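Local coordinates for protein flagellin (Burkholderia pseudomallei, PDB 4CFI) that probably polymerises into the bacterial flagellar filament and carries epitopes recognised in the immune response, at residues 139-151 with 171-185. Residues are numbered along the deposited sequence; the frame is centred on the assembly and turned at random.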
loop_
_atom_site.group_PDB
_atom_site.type_symbol
_atom_site.label_atom_id
_atom_site.label_comp_id
_atom_site.label_asym_id
_atom_site.label_seq_id
_atom_site.Cartn_x
_atom_site.Cartn_y
_atom_site.Cartn_z
ATOM N N ASN A 139 4.238 -7.626 16.958
ATOM C CA ASN A 139 4.414 -7.090 15.618
ATOM C C ASN A 139 3.234 -7.508 14.773
ATOM O O ASN A 139 2.898 -8.684 14.726
ATOM C CB ASN A 139 5.691 -7.632 15.007
ATOM C CG ASN A 139 6.885 -7.404 15.915
ATOM O OD1 ASN A 139 7.263 -6.262 16.207
ATOM N ND2 ASN A 139 7.480 -8.487 16.374
ATOM N N VAL A 140 2.602 -6.535 14.119
ATOM C CA VAL A 140 1.430 -6.768 13.275
ATOM C C VAL A 140 1.875 -6.702 11.812
ATOM O O VAL A 140 2.397 -5.680 11.359
ATOM C CB VAL A 140 0.341 -5.723 13.565
ATOM C CG1 VAL A 140 -0.909 -5.983 12.716
ATOM C CG2 VAL A 140 -0.012 -5.716 15.045
ATOM N N VAL A 141 1.671 -7.809 11.108
ATOM C CA VAL A 141 2.216 -8.012 9.775
ATOM C C VAL A 141 1.058 -8.204 8.776
ATOM O O VAL A 141 0.116 -8.943 9.037
ATOM C CB VAL A 141 3.158 -9.251 9.776
ATOM C CG1 VAL A 141 3.762 -9.472 8.408
ATOM C CG2 VAL A 141 4.270 -9.093 10.815
ATOM N N SER A 142 1.122 -7.526 7.640
ATOM C CA SER A 142 0.070 -7.648 6.632
ATOM C C SER A 142 0.041 -9.041 6.014
ATOM O O SER A 142 1.078 -9.711 5.918
ATOM C CB SER A 142 0.309 -6.626 5.518
ATOM O OG SER A 142 1.577 -6.868 4.932
ATOM N N ASP A 143 -1.149 -9.458 5.571
ATOM C CA ASP A 143 -1.323 -10.735 4.879
ATOM C C ASP A 143 -1.631 -10.610 3.381
ATOM O O ASP A 143 -1.798 -11.622 2.716
ATOM C CB ASP A 143 -2.342 -11.644 5.597
ATOM C CG ASP A 143 -3.781 -11.139 5.529
ATOM O OD1 ASP A 143 -4.081 -10.161 4.811
ATOM O OD2 ASP A 143 -4.636 -11.758 6.213
ATOM N N GLY A 144 -1.676 -9.403 2.848
ATOM C CA GLY A 144 -1.946 -9.193 1.432
ATOM C C GLY A 144 -3.422 -9.198 1.069
ATOM O O GLY A 144 -3.769 -8.936 -0.092
ATOM N N LYS A 145 -4.278 -9.509 2.030
ATOM C CA LYS A 145 -5.724 -9.602 1.838
ATOM C C LYS A 145 -6.477 -8.647 2.770
ATOM O O LYS A 145 -7.697 -8.781 2.957
ATOM C CB LYS A 145 -6.194 -11.048 2.062
ATOM C CG LYS A 145 -5.544 -12.027 1.082
ATOM C CD LYS A 145 -5.988 -13.472 1.269
ATOM C CE LYS A 145 -7.414 -13.739 0.840
ATOM N NZ LYS A 145 -7.697 -13.482 -0.597
ATOM N N GLY A 146 -5.765 -7.663 3.324
ATOM C CA GLY A 146 -6.369 -6.654 4.194
ATOM C C GLY A 146 -6.405 -7.019 5.673
ATOM O O GLY A 146 -6.957 -6.243 6.470
ATOM N N GLY A 147 -5.780 -8.143 6.051
ATOM C CA GLY A 147 -5.711 -8.559 7.447
ATOM C C GLY A 147 -4.279 -8.826 7.876
ATOM O O GLY A 147 -3.320 -8.296 7.301
ATOM N N PHE A 148 -4.134 -9.620 8.930
ATOM C CA PHE A 148 -2.927 -9.599 9.742
ATOM C C PHE A 148 -2.452 -10.971 10.192
ATOM O O PHE A 148 -3.266 -11.866 10.435
ATOM C CB PHE A 148 -3.178 -8.759 11.029
ATOM C CG PHE A 148 -3.952 -7.493 10.797
ATOM C CD1 PHE A 148 -3.379 -6.450 10.100
ATOM C CD2 PHE A 148 -5.275 -7.354 11.227
ATOM C CE1 PHE A 148 -4.112 -5.299 9.839
ATOM C CE2 PHE A 148 -6.004 -6.207 10.976
ATOM C CZ PHE A 148 -5.415 -5.171 10.290
ATOM N N THR A 149 -1.142 -11.078 10.368
ATOM C CA THR A 149 -0.532 -12.121 11.186
ATOM C C THR A 149 0.299 -11.411 12.279
ATOM O O THR A 149 0.514 -10.199 12.216
ATOM C CB THR A 149 0.349 -13.069 10.352
ATOM O OG1 THR A 149 1.381 -12.317 9.695
ATOM C CG2 THR A 149 -0.475 -13.856 9.335
ATOM N N PHE A 150 0.764 -12.183 13.266
ATOM C CA PHE A 150 1.297 -11.605 14.497
ATOM C C PHE A 150 2.495 -12.360 15.020
ATOM O O PHE A 150 2.463 -13.594 15.124
ATOM C CB PHE A 150 0.232 -11.628 15.584
ATOM C CG PHE A 150 -1.040 -10.939 15.185
ATOM C CD1 PHE A 150 -1.169 -9.573 15.326
ATOM C CD2 PHE A 150 -2.119 -11.643 14.661
ATOM C CE1 PHE A 150 -2.336 -8.941 14.957
ATOM C CE2 PHE A 150 -3.300 -10.997 14.293
ATOM C CZ PHE A 150 -3.416 -9.649 14.471
ATOM N N THR A 151 3.541 -11.621 15.408
ATOM C CA THR A 151 4.692 -12.212 16.076
ATOM C C THR A 151 4.963 -11.447 17.383
ATOM O O THR A 151 4.516 -10.320 17.574
ATOM C CB THR A 151 5.959 -12.237 15.199
ATOM O OG1 THR A 151 6.380 -10.895 14.983
ATOM C CG2 THR A 151 5.718 -12.985 13.883
ATOM N N THR A 171 -9.303 -11.480 12.208
ATOM C CA THR A 171 -7.973 -10.960 11.846
ATOM C C THR A 171 -7.504 -11.337 10.445
ATOM O O THR A 171 -6.720 -10.599 9.861
ATOM C CB THR A 171 -6.885 -11.354 12.862
ATOM O OG1 THR A 171 -6.776 -12.771 12.912
ATOM C CG2 THR A 171 -7.174 -10.763 14.235
ATOM N N ALA A 172 -7.984 -12.451 9.896
ATOM C CA ALA A 172 -7.527 -12.912 8.582
ATOM C C ALA A 172 -8.196 -12.115 7.473
ATOM O O ALA A 172 -9.414 -11.977 7.451
ATOM C CB ALA A 172 -7.795 -14.392 8.386
ATOM N N GLY A 173 -7.405 -11.593 6.551
ATOM C CA GLY A 173 -7.942 -10.858 5.427
ATOM C C GLY A 173 -8.732 -11.741 4.489
ATOM O O GLY A 173 -8.414 -12.912 4.313
ATOM N N THR A 174 -9.722 -11.146 3.834
ATOM C CA THR A 174 -10.558 -11.846 2.859
ATOM C C THR A 174 -10.561 -11.128 1.500
ATOM O O THR A 174 -11.250 -11.538 0.582
ATOM C CB THR A 174 -12.004 -11.954 3.370
ATOM O OG1 THR A 174 -12.584 -10.651 3.466
ATOM C CG2 THR A 174 -12.044 -12.633 4.732
ATOM N N GLY A 175 -9.827 -10.023 1.371
ATOM C CA GLY A 175 -9.859 -9.234 0.155
ATOM C C GLY A 175 -9.065 -9.871 -0.972
ATOM O O GLY A 175 -8.157 -10.679 -0.749
ATOM N N THR A 176 -9.398 -9.463 -2.197
ATOM C CA THR A 176 -8.662 -9.831 -3.394
ATOM C C THR A 176 -8.322 -8.534 -4.142
ATOM O O THR A 176 -8.910 -7.483 -3.877
ATOM C CB THR A 176 -9.503 -10.728 -4.316
ATOM O OG1 THR A 176 -10.605 -9.965 -4.797
ATOM C CG2 THR A 176 -9.993 -11.979 -3.594
ATOM N N ALA A 177 -7.378 -8.596 -5.085
ATOM C CA ALA A 177 -7.073 -7.407 -5.896
ATOM C C ALA A 177 -8.338 -6.898 -6.603
ATOM O O ALA A 177 -8.554 -5.693 -6.691
ATOM C CB ALA A 177 -5.972 -7.700 -6.915
ATOM N N ALA A 178 -9.152 -7.817 -7.115
ATOM C CA ALA A 178 -10.388 -7.461 -7.818
ATOM C C ALA A 178 -11.475 -6.891 -6.897
ATOM O O ALA A 178 -12.254 -6.030 -7.286
ATOM C CB ALA A 178 -10.933 -8.676 -8.556
ATOM N N SER A 179 -11.511 -7.378 -5.660
ATOM C CA SER A 179 -12.497 -6.939 -4.646
ATOM C C SER A 179 -11.778 -6.739 -3.305
ATOM O O SER A 179 -11.808 -7.603 -2.412
ATOM C CB SER A 179 -13.623 -7.957 -4.503
ATOM O OG SER A 179 -14.463 -7.989 -5.655
ATOM N N PRO A 180 -11.097 -5.598 -3.159
ATOM C CA PRO A 180 -10.333 -5.385 -1.928
ATOM C C PRO A 180 -11.251 -5.228 -0.706
ATOM O O PRO A 180 -12.392 -4.772 -0.812
ATOM C CB PRO A 180 -9.555 -4.102 -2.208
ATOM C CG PRO A 180 -10.232 -3.465 -3.367
ATOM C CD PRO A 180 -10.897 -4.535 -4.154
ATOM N N SER A 181 -10.741 -5.598 0.460
ATOM C CA SER A 181 -11.432 -5.340 1.720
ATOM C C SER A 181 -10.441 -5.409 2.862
ATOM O O SER A 181 -9.369 -6.025 2.745
ATOM C CB SER A 181 -12.529 -6.366 1.956
ATOM O OG SER A 181 -11.922 -7.632 2.202
ATOM N N PHE A 182 -10.851 -4.821 3.982
ATOM C CA PHE A 182 -9.946 -4.444 5.058
ATOM C C PHE A 182 -10.485 -4.893 6.396
ATOM O O PHE A 182 -11.631 -4.599 6.740
ATOM C CB PHE A 182 -9.769 -2.918 5.062
ATOM C CG PHE A 182 -9.299 -2.378 3.740
ATOM C CD1 PHE A 182 -10.209 -2.061 2.753
ATOM C CD2 PHE A 182 -7.935 -2.252 3.449
ATOM C CE1 PHE A 182 -9.786 -1.607 1.519
ATOM C CE2 PHE A 182 -7.512 -1.790 2.218
ATOM C CZ PHE A 182 -8.435 -1.476 1.248
ATOM N N GLN A 183 -9.649 -5.576 7.171
ATOM C CA GLN A 183 -9.984 -5.869 8.545
ATOM C C GLN A 183 -9.656 -4.658 9.391
ATOM O O GLN A 183 -8.877 -3.799 8.985
ATOM C CB GLN A 183 -9.226 -7.097 9.037
ATOM C CG GLN A 183 -9.492 -8.331 8.199
ATOM C CD GLN A 183 -10.968 -8.655 8.075
ATOM O OE1 GLN A 183 -11.662 -8.838 9.084
ATOM N NE2 GLN A 183 -11.459 -8.745 6.845
ATOM N N THR A 184 -10.302 -4.592 10.550
ATOM C CA THR A 184 -10.063 -3.542 11.553
ATOM C C THR A 184 -9.305 -4.164 12.731
ATOM O O THR A 184 -9.828 -5.065 13.375
ATOM C CB THR A 184 -11.408 -2.982 12.094
ATOM O OG1 THR A 184 -12.157 -2.419 11.016
ATOM C CG2 THR A 184 -11.193 -1.937 13.196
ATOM N N LEU A 185 -8.068 -3.725 12.982
ATOM C CA LEU A 185 -7.329 -4.221 14.119
ATOM C C LEU A 185 -7.980 -3.703 15.384
ATOM O O LEU A 185 -8.216 -2.515 15.494
ATOM C CB LEU A 185 -5.870 -3.762 14.049
ATOM C CG LEU A 185 -4.940 -4.401 15.085
ATOM C CD1 LEU A 185 -4.712 -5.879 14.793
ATOM C CD2 LEU A 185 -3.611 -3.656 15.151
HETATM O O HOH W 1 -5.948 -14.105 5.017
HETATM O O HOH W 2 -5.174 -10.187 -2.281
HETATM O O HOH W 3 -10.063 -8.307 4.453
HETATM O O HOH W 4 -4.590 -13.803 11.772
#
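K145, in the turn of the hairpin formed by strands 135-142 and 148-152, grips the long loop 171-185 at G175 from two directions. Its carbonyl O accepts the N-H of G175 (2.9 Å), while its side chain, extended at first and then bent at chi3 (71°) and chi4, curls back over G173 and G175 until NZ hydrogen-bonds to G175 O at 2.8 Å from above the carbonyl plane. Beside it, D143 divides its carboxylate: OD1 takes K145 N and G147 N from opposite faces, the first closing an Asx turn, and OD2 uses its syn lone pair for G173 N (2.8 Å). Two backbone bonds extend the junction, F148 N to T171 O and Q183 N to G146 O; the latter oxygen also receives N214 ND2. Further along, F148 and L185 carry the apolar part of the contact. L185 CD1 lies over one face of the F148 ring, 4.3 Å from its centroid, in a CH-pi contact, and also meets the edge of the F150 ring, 3.9 Å from CE1. T171 CB meets the rim on the other side of CZ, at CE2, also near the ring plane, and F167 stacks on F150. I210 of helix 197-213 touches both V140 and L185. Within the flagellin D2 region, all five hydrogen bonds thus end on main-chain atoms of 171-185, two of them from the side chains of D143 and K145, and the D143 carboxylate, fed by three N-H donors, is probably stabilised as the anion.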